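Local coordinates for nitrogen regulatory PII-like protein (Bacillus subtilis subsp. subtilis, PDB 4R25) that is a PII-family regulator required for full induction of the nrgAB operon when ammonium is limiting, at residues A[4-9]-A[70-75]; A[78-83]-A[91-96]. All coordinates share one frame; numbering follows the deposited sequence.

How the contacts relate
Both contacts lay helix 72-83 against one face of the antiparallel sheet, on two neighbouring strands. Contact 1 sets the first turn of the helix on strand 4-10, and contact 2 sets a later turn on strand 92-97; their centres are about 8 Å apart. The two strands are joined by main-chain pairing, with Lys5 N 2.9 Å from Tyr96 O and Glu7 O 2.8 Å from Phe94 N, both probable hydrogen bonds. Val6 of contact 1 and Ile93 of contact 2 also touch in the layer beneath the helix. Zinc lies across the sheet, bound by Lys5 and Glu7 of contact 1 with Glu64; the side chain of Ile93 is about 12 Å from a bound zinc.

Contact 1. Residues A[4-9]-A[70-75]; sequences FKVEIV and VPVDQV. With ZN (zinc ion), chain E.
A single methyl of Val72, CG2, carries the whole meeting with Phe4: it sits obliquely at the root of the ring, 3.3 Å from Phe4 CD1 and nearly as close to CG and CB of the same residue. The two side chains cross at about a right angle. With Phe4 CG anti to the carbonyl carbon (chi1 -65°), the root of the ring is set against this methyl, and chi2 of 93° turns CD1 to it. An alanine in place of Phe4 keeps CB but removes CG and CD1, which would probably open a gap beside Val72 CG2 at the edge of the cluster. Farther along, Val6 slides past Val75 in the opposite direction, its CG1 3.9 Å from Val75 CG1. Val6 CG2 is 4.2 Å from CG1 of Val72, completing a small aliphatic cluster over the helix start, where Pro71 is the N-cap residue. Leu22 of helix 15-25 and Val67 of strand 51-67 extend it around Val75.

Lys5 and Glu7 leave the strand on its other face. Lys5 NZ binds zinc at 2.5 Å, long for zinc to nitrogen, and Glu7 OE2 at 2.6 Å, with Glu64 and a water as further ligands. The strand thus separates two chemistries, purely apolar packing toward the helix of this ferredoxin-like fold and metal coordination behind it.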
loop_
_atom_site.group_PDB
_atom_site.type_symbol
_atom_site.label_atom_id
_atom_site.label_comp_id
_atom_site.label_asym_id
_atom_site.label_seq_id
_atom_site.Cartn_x
_atom_site.Cartn_y
_atom_site.Cartn_z
ATOM N N PHE A 4 4.173 -8.180 10.741
ATOM C CA PHE A 4 4.834 -7.287 9.800
ATOM C C PHE A 4 4.307 -7.420 8.390
ATOM O O PHE A 4 3.841 -8.481 7.981
ATOM C CB PHE A 4 6.349 -7.526 9.792
ATOM C CG PHE A 4 7.017 -7.185 11.082
ATOM C CD1 PHE A 4 7.220 -8.156 12.053
ATOM C CD2 PHE A 4 7.430 -5.890 11.338
ATOM C CE1 PHE A 4 7.834 -7.837 13.254
ATOM C CE2 PHE A 4 8.043 -5.567 12.537
ATOM C CZ PHE A 4 8.244 -6.540 13.495
ATOM N N LYS A 5 4.401 -6.329 7.641
ATOM C CA LYS A 5 4.154 -6.379 6.219
ATOM C C LYS A 5 5.471 -6.205 5.491
ATOM O O LYS A 5 6.181 -5.220 5.693
ATOM C CB LYS A 5 3.172 -5.292 5.799
ATOM C CG LYS A 5 2.866 -5.280 4.304
ATOM C CD LYS A 5 2.403 -3.902 3.889
ATOM C CE LYS A 5 1.336 -3.959 2.820
ATOM N NZ LYS A 5 0.735 -2.608 2.617
ATOM N N VAL A 6 5.795 -7.169 4.638
ATOM C CA VAL A 6 6.969 -7.058 3.798
ATOM C C VAL A 6 6.546 -6.658 2.395
ATOM O O VAL A 6 5.764 -7.348 1.746
ATOM C CB VAL A 6 7.785 -8.366 3.774
ATOM C CG1 VAL A 6 8.973 -8.242 2.830
ATOM C CG2 VAL A 6 8.255 -8.704 5.166
ATOM N N GLU A 7 7.072 -5.530 1.937
ATOM C CA GLU A 7 6.733 -5.000 0.628
ATOM C C GLU A 7 7.946 -5.039 -0.300
ATOM O O GLU A 7 8.911 -4.298 -0.109
ATOM C CB GLU A 7 6.237 -3.574 0.789
ATOM C CG GLU A 7 5.541 -2.995 -0.405
ATOM C CD GLU A 7 4.764 -1.746 -0.031
ATOM O OE1 GLU A 7 5.211 -0.623 -0.355
ATOM O OE2 GLU A 7 3.703 -1.894 0.610
ATOM N N ILE A 8 7.899 -5.912 -1.300
ATOM C CA ILE A 8 8.974 -6.002 -2.268
ATOM C C ILE A 8 8.580 -5.290 -3.554
ATOM O O ILE A 8 7.571 -5.624 -4.172
ATOM C CB ILE A 8 9.314 -7.470 -2.591
ATOM C CG1 ILE A 8 9.485 -8.277 -1.302
ATOM C CG2 ILE A 8 10.567 -7.544 -3.442
ATOM C CD1 ILE A 8 9.592 -9.778 -1.526
ATOM N N VAL A 9 9.368 -4.302 -3.956
ATOM C CA VAL A 9 9.105 -3.589 -5.200
ATOM C C VAL A 9 10.250 -3.814 -6.186
ATOM O O VAL A 9 11.344 -3.283 -6.017
ATOM C CB VAL A 9 8.904 -2.082 -4.955
ATOM C CG1 VAL A 9 8.823 -1.339 -6.269
ATOM C CG2 VAL A 9 7.654 -1.848 -4.122
ATOM N N VAL A 70 6.460 -16.796 10.851
ATOM C CA VAL A 70 7.586 -16.735 9.935
ATOM C C VAL A 70 8.299 -15.409 10.103
ATOM O O VAL A 70 7.698 -14.348 9.928
ATOM C CB VAL A 70 7.136 -16.835 8.489
ATOM C CG1 VAL A 70 8.338 -16.696 7.574
ATOM C CG2 VAL A 70 6.390 -18.147 8.259
ATOM N N PRO A 71 9.588 -15.466 10.445
ATOM C CA PRO A 71 10.363 -14.282 10.806
ATOM C C PRO A 71 10.608 -13.372 9.618
ATOM O O PRO A 71 10.990 -13.843 8.545
ATOM C CB PRO A 71 11.691 -14.874 11.290
ATOM C CG PRO A 71 11.374 -16.290 11.642
ATOM C CD PRO A 71 10.364 -16.702 10.629
ATOM N N VAL A 72 10.401 -12.074 9.818
ATOM C CA VAL A 72 10.663 -11.092 8.776
ATOM C C VAL A 72 12.034 -11.300 8.140
ATOM O O VAL A 72 12.153 -11.339 6.915
ATOM C CB VAL A 72 10.589 -9.658 9.324
ATOM C CG1 VAL A 72 11.080 -8.672 8.286
ATOM C CG2 VAL A 72 9.181 -9.326 9.717
ATOM N N ASP A 73 13.063 -11.436 8.971
ATOM C CA ASP A 73 14.437 -11.471 8.477
ATOM C C ASP A 73 14.723 -12.677 7.576
ATOM O O ASP A 73 15.604 -12.626 6.710
ATOM C CB ASP A 73 15.423 -11.378 9.644
ATOM C CG ASP A 73 15.315 -10.061 10.395
ATOM O OD1 ASP A 73 14.704 -9.112 9.863
ATOM O OD2 ASP A 73 15.858 -9.971 11.517
ATOM N N GLN A 74 13.971 -13.756 7.772
ATOM C CA GLN A 74 14.061 -14.909 6.886
ATOM C C GLN A 74 13.345 -14.595 5.567
ATOM O O GLN A 74 13.766 -15.057 4.511
ATOM C CB GLN A 74 13.469 -16.157 7.558
ATOM C CG GLN A 74 14.061 -17.486 7.077
ATOM C CD GLN A 74 13.543 -18.703 7.849
ATOM O OE1 GLN A 74 13.506 -19.821 7.322
ATOM N NE2 GLN A 74 13.143 -18.488 9.097
ATOM N N VAL A 75 12.282 -13.787 5.622
ATOM C CA VAL A 75 11.600 -13.342 4.399
ATOM C C VAL A 75 12.463 -12.398 3.581
ATOM O O VAL A 75 12.588 -12.548 2.365
ATOM C CB VAL A 75 10.272 -12.599 4.670
ATOM C CG1 VAL A 75 9.705 -12.073 3.353
ATOM C CG2 VAL A 75 9.268 -13.501 5.363
HETATM ZN ZN ZN E . 1.130 -1.275 0.492
HETATM O O HOH W 1 -0.403 -0.212 -1.281
#

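Contact 2. Residues A[78-83]-A[91-96]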
loop_
_atom_site.group_PDB
_atom_site.type_symbol
_atom_site.label_atom_id
_atom_site.label_comp_id
_atom_site.label_asym_id
_atom_site.label_seq_id
_atom_site.Cartn_x
_atom_site.Cartn_y
_atom_site.Cartn_z
ATOM N N THR A 78 15.721 -14.100 2.087
ATOM C CA THR A 78 15.378 -14.956 0.966
ATOM C C THR A 78 15.066 -14.119 -0.258
ATOM O O THR A 78 15.447 -14.464 -1.370
ATOM C CB THR A 78 14.160 -15.820 1.300
ATOM O OG1 THR A 78 14.399 -16.510 2.527
ATOM C CG2 THR A 78 13.884 -16.833 0.192
ATOM N N ALA A 79 14.353 -13.019 -0.046
ATOM C CA ALA A 79 14.016 -12.111 -1.131
ATOM C C ALA A 79 15.273 -11.534 -1.790
ATOM O O ALA A 79 15.333 -11.400 -3.009
ATOM C CB ALA A 79 13.115 -10.999 -0.620
ATOM N N LYS A 80 16.274 -11.200 -0.981
ATOM C CA LYS A 80 17.536 -10.674 -1.506
ATOM C C LYS A 80 18.225 -11.683 -2.416
ATOM O O LYS A 80 18.463 -11.408 -3.589
ATOM C CB LYS A 80 18.479 -10.281 -0.370
ATOM C CG LYS A 80 17.944 -9.171 0.500
ATOM C CD LYS A 80 18.628 -9.145 1.856
ATOM C CE LYS A 80 20.063 -8.661 1.760
ATOM N NZ LYS A 80 20.600 -8.333 3.116
ATOM N N ARG A 81 18.545 -12.850 -1.867
ATOM C CA ARG A 81 19.201 -13.900 -2.633
ATOM C C ARG A 81 18.558 -14.083 -3.989
ATOM O O ARG A 81 19.221 -14.010 -5.021
ATOM C CB ARG A 81 19.103 -15.231 -1.904
ATOM C CG ARG A 81 20.004 -15.384 -0.717
ATOM C CD ARG A 81 19.748 -16.742 -0.103
ATOM N NE ARG A 81 19.137 -17.641 -1.076
ATOM C CZ ARG A 81 18.067 -18.389 -0.826
ATOM N NH1 ARG A 81 17.501 -18.340 0.371
ATOM N NH2 ARG A 81 17.570 -19.187 -1.765
ATOM N N VAL A 82 17.256 -14.337 -3.971
ATOM C CA VAL A 82 16.545 -14.768 -5.165
ATOM C C VAL A 82 16.477 -13.691 -6.236
ATOM O O VAL A 82 16.553 -13.990 -7.427
ATOM C CB VAL A 82 15.112 -15.214 -4.819
ATOM C CG1 VAL A 82 14.365 -15.610 -6.074
ATOM C CG2 VAL A 82 15.139 -16.357 -3.824
ATOM N N LEU A 83 16.336 -12.439 -5.805
ATOM C CA LEU A 83 16.058 -11.325 -6.719
ATOM C C LEU A 83 17.305 -10.516 -7.096
ATOM O O LEU A 83 17.256 -9.648 -7.973
ATOM C CB LEU A 83 14.979 -10.409 -6.124
ATOM C CG LEU A 83 13.633 -11.075 -5.825
ATOM C CD1 LEU A 83 12.713 -10.156 -5.028
ATOM C CD2 LEU A 83 12.964 -11.524 -7.114
ATOM N N GLY A 91 15.483 -3.475 -7.367
ATOM C CA GLY A 91 14.396 -3.076 -6.501
ATOM C C GLY A 91 14.747 -2.977 -5.033
ATOM O O GLY A 91 15.905 -3.068 -4.645
ATOM N N LYS A 92 13.720 -2.791 -4.213
ATOM C CA LYS A 92 13.892 -2.578 -2.783
ATOM C C LYS A 92 12.875 -3.385 -1.981
ATOM O O LYS A 92 11.968 -4.002 -2.537
ATOM C CB LYS A 92 13.772 -1.088 -2.443
ATOM C CG LYS A 92 14.629 -0.173 -3.317
ATOM C CD LYS A 92 14.944 1.143 -2.615
ATOM C CE LYS A 92 15.630 2.129 -3.551
ATOM N NZ LYS A 92 14.735 2.537 -4.674
ATOM N N ILE A 93 13.041 -3.380 -0.666
ATOM C CA ILE A 93 12.157 -4.118 0.209
ATOM C C ILE A 93 11.858 -3.245 1.401
ATOM O O ILE A 93 12.773 -2.778 2.061
ATOM C CB ILE A 93 12.823 -5.399 0.732
ATOM C CG1 ILE A 93 13.206 -6.319 -0.423
ATOM C CG2 ILE A 93 11.906 -6.121 1.726
ATOM C CD1 ILE A 93 14.000 -7.515 0.020
ATOM N N PHE A 94 10.577 -3.043 1.691
ATOM C CA PHE A 94 10.188 -2.209 2.815
ATOM C C PHE A 94 9.452 -3.009 3.882
ATOM O O PHE A 94 8.604 -3.844 3.575
ATOM C CB PHE A 94 9.337 -1.034 2.329
ATOM C CG PHE A 94 9.929 -0.309 1.152
ATOM C CD1 PHE A 94 10.915 0.646 1.333
ATOM C CD2 PHE A 94 9.510 -0.591 -0.134
ATOM C CE1 PHE A 94 11.464 1.319 0.249
ATOM C CE2 PHE A 94 10.057 0.073 -1.220
ATOM C CZ PHE A 94 11.031 1.030 -1.029
ATOM N N VAL A 95 9.788 -2.748 5.139
ATOM C CA VAL A 95 9.159 -3.432 6.255
ATOM C C VAL A 95 8.325 -2.458 7.097
ATOM O O VAL A 95 8.772 -1.351 7.401
ATOM C CB VAL A 95 10.207 -4.172 7.119
ATOM C CG1 VAL A 95 9.524 -5.124 8.106
ATOM C CG2 VAL A 95 11.177 -4.946 6.219
ATOM N N TYR A 96 7.104 -2.877 7.434
ATOM C CA TYR A 96 6.175 -2.084 8.228
ATOM C C TYR A 96 5.597 -2.875 9.392
ATOM O O TYR A 96 5.339 -4.070 9.279
ATOM C CB TYR A 96 4.978 -1.654 7.388
ATOM C CG TYR A 96 5.291 -0.893 6.137
ATOM C CD1 TYR A 96 5.463 -1.555 4.936
ATOM C CD2 TYR A 96 5.373 0.494 6.143
ATOM C CE1 TYR A 96 5.735 -0.872 3.776
ATOM C CE2 TYR A 96 5.643 1.198 4.980
ATOM C CZ TYR A 96 5.825 0.507 3.796
ATOM O OH TYR A 96 6.099 1.191 2.630
#
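Ala79 presents its one methyl to the end of Ile93: Ala79 CB lies 3.7 Å from Ile93 CD1, and the CA atoms of these two residues, 8.3 Å apart, are the nearest such pair across the two segments. The isoleucine reaches the helix by an extended branch. CG1 is placed beside its own backbone N (chi1 -60°), and CD1 continues the chain outward (chi2 174°), putting the terminal methyl against the small alanine. Ala79 also touches Ile8 of strand 4-10, which places this helical turn over two neighbouring strands.

One residue on, Lys80 adds only its aliphatic part, with CG 4.3 Å from the same Ile93 CD1. Its ammonium group makes long, weak ion pairs with Glu77 and with Glu109 of the second subunit. Next along the helix, Arg81 forms a salt bridge with Glu21 of helix 15-25, on which Val82 also packs. Leu83, its N bonded to Ala79 O at 3.1 Å, touches Ile8 as Ala79 does.

Across the interface, Ile93 packs on Ile104 of the second subunit, and residues 92-95 pair with an antiparallel strand of that chain, so the sheet continues from one monomer of the trimer into the next. Small in area and made of saturated carbon, the contact has no polar bond between its segments and rests on van der Waals contact of one Ile93 methyl with Ala79 and the lysine stem.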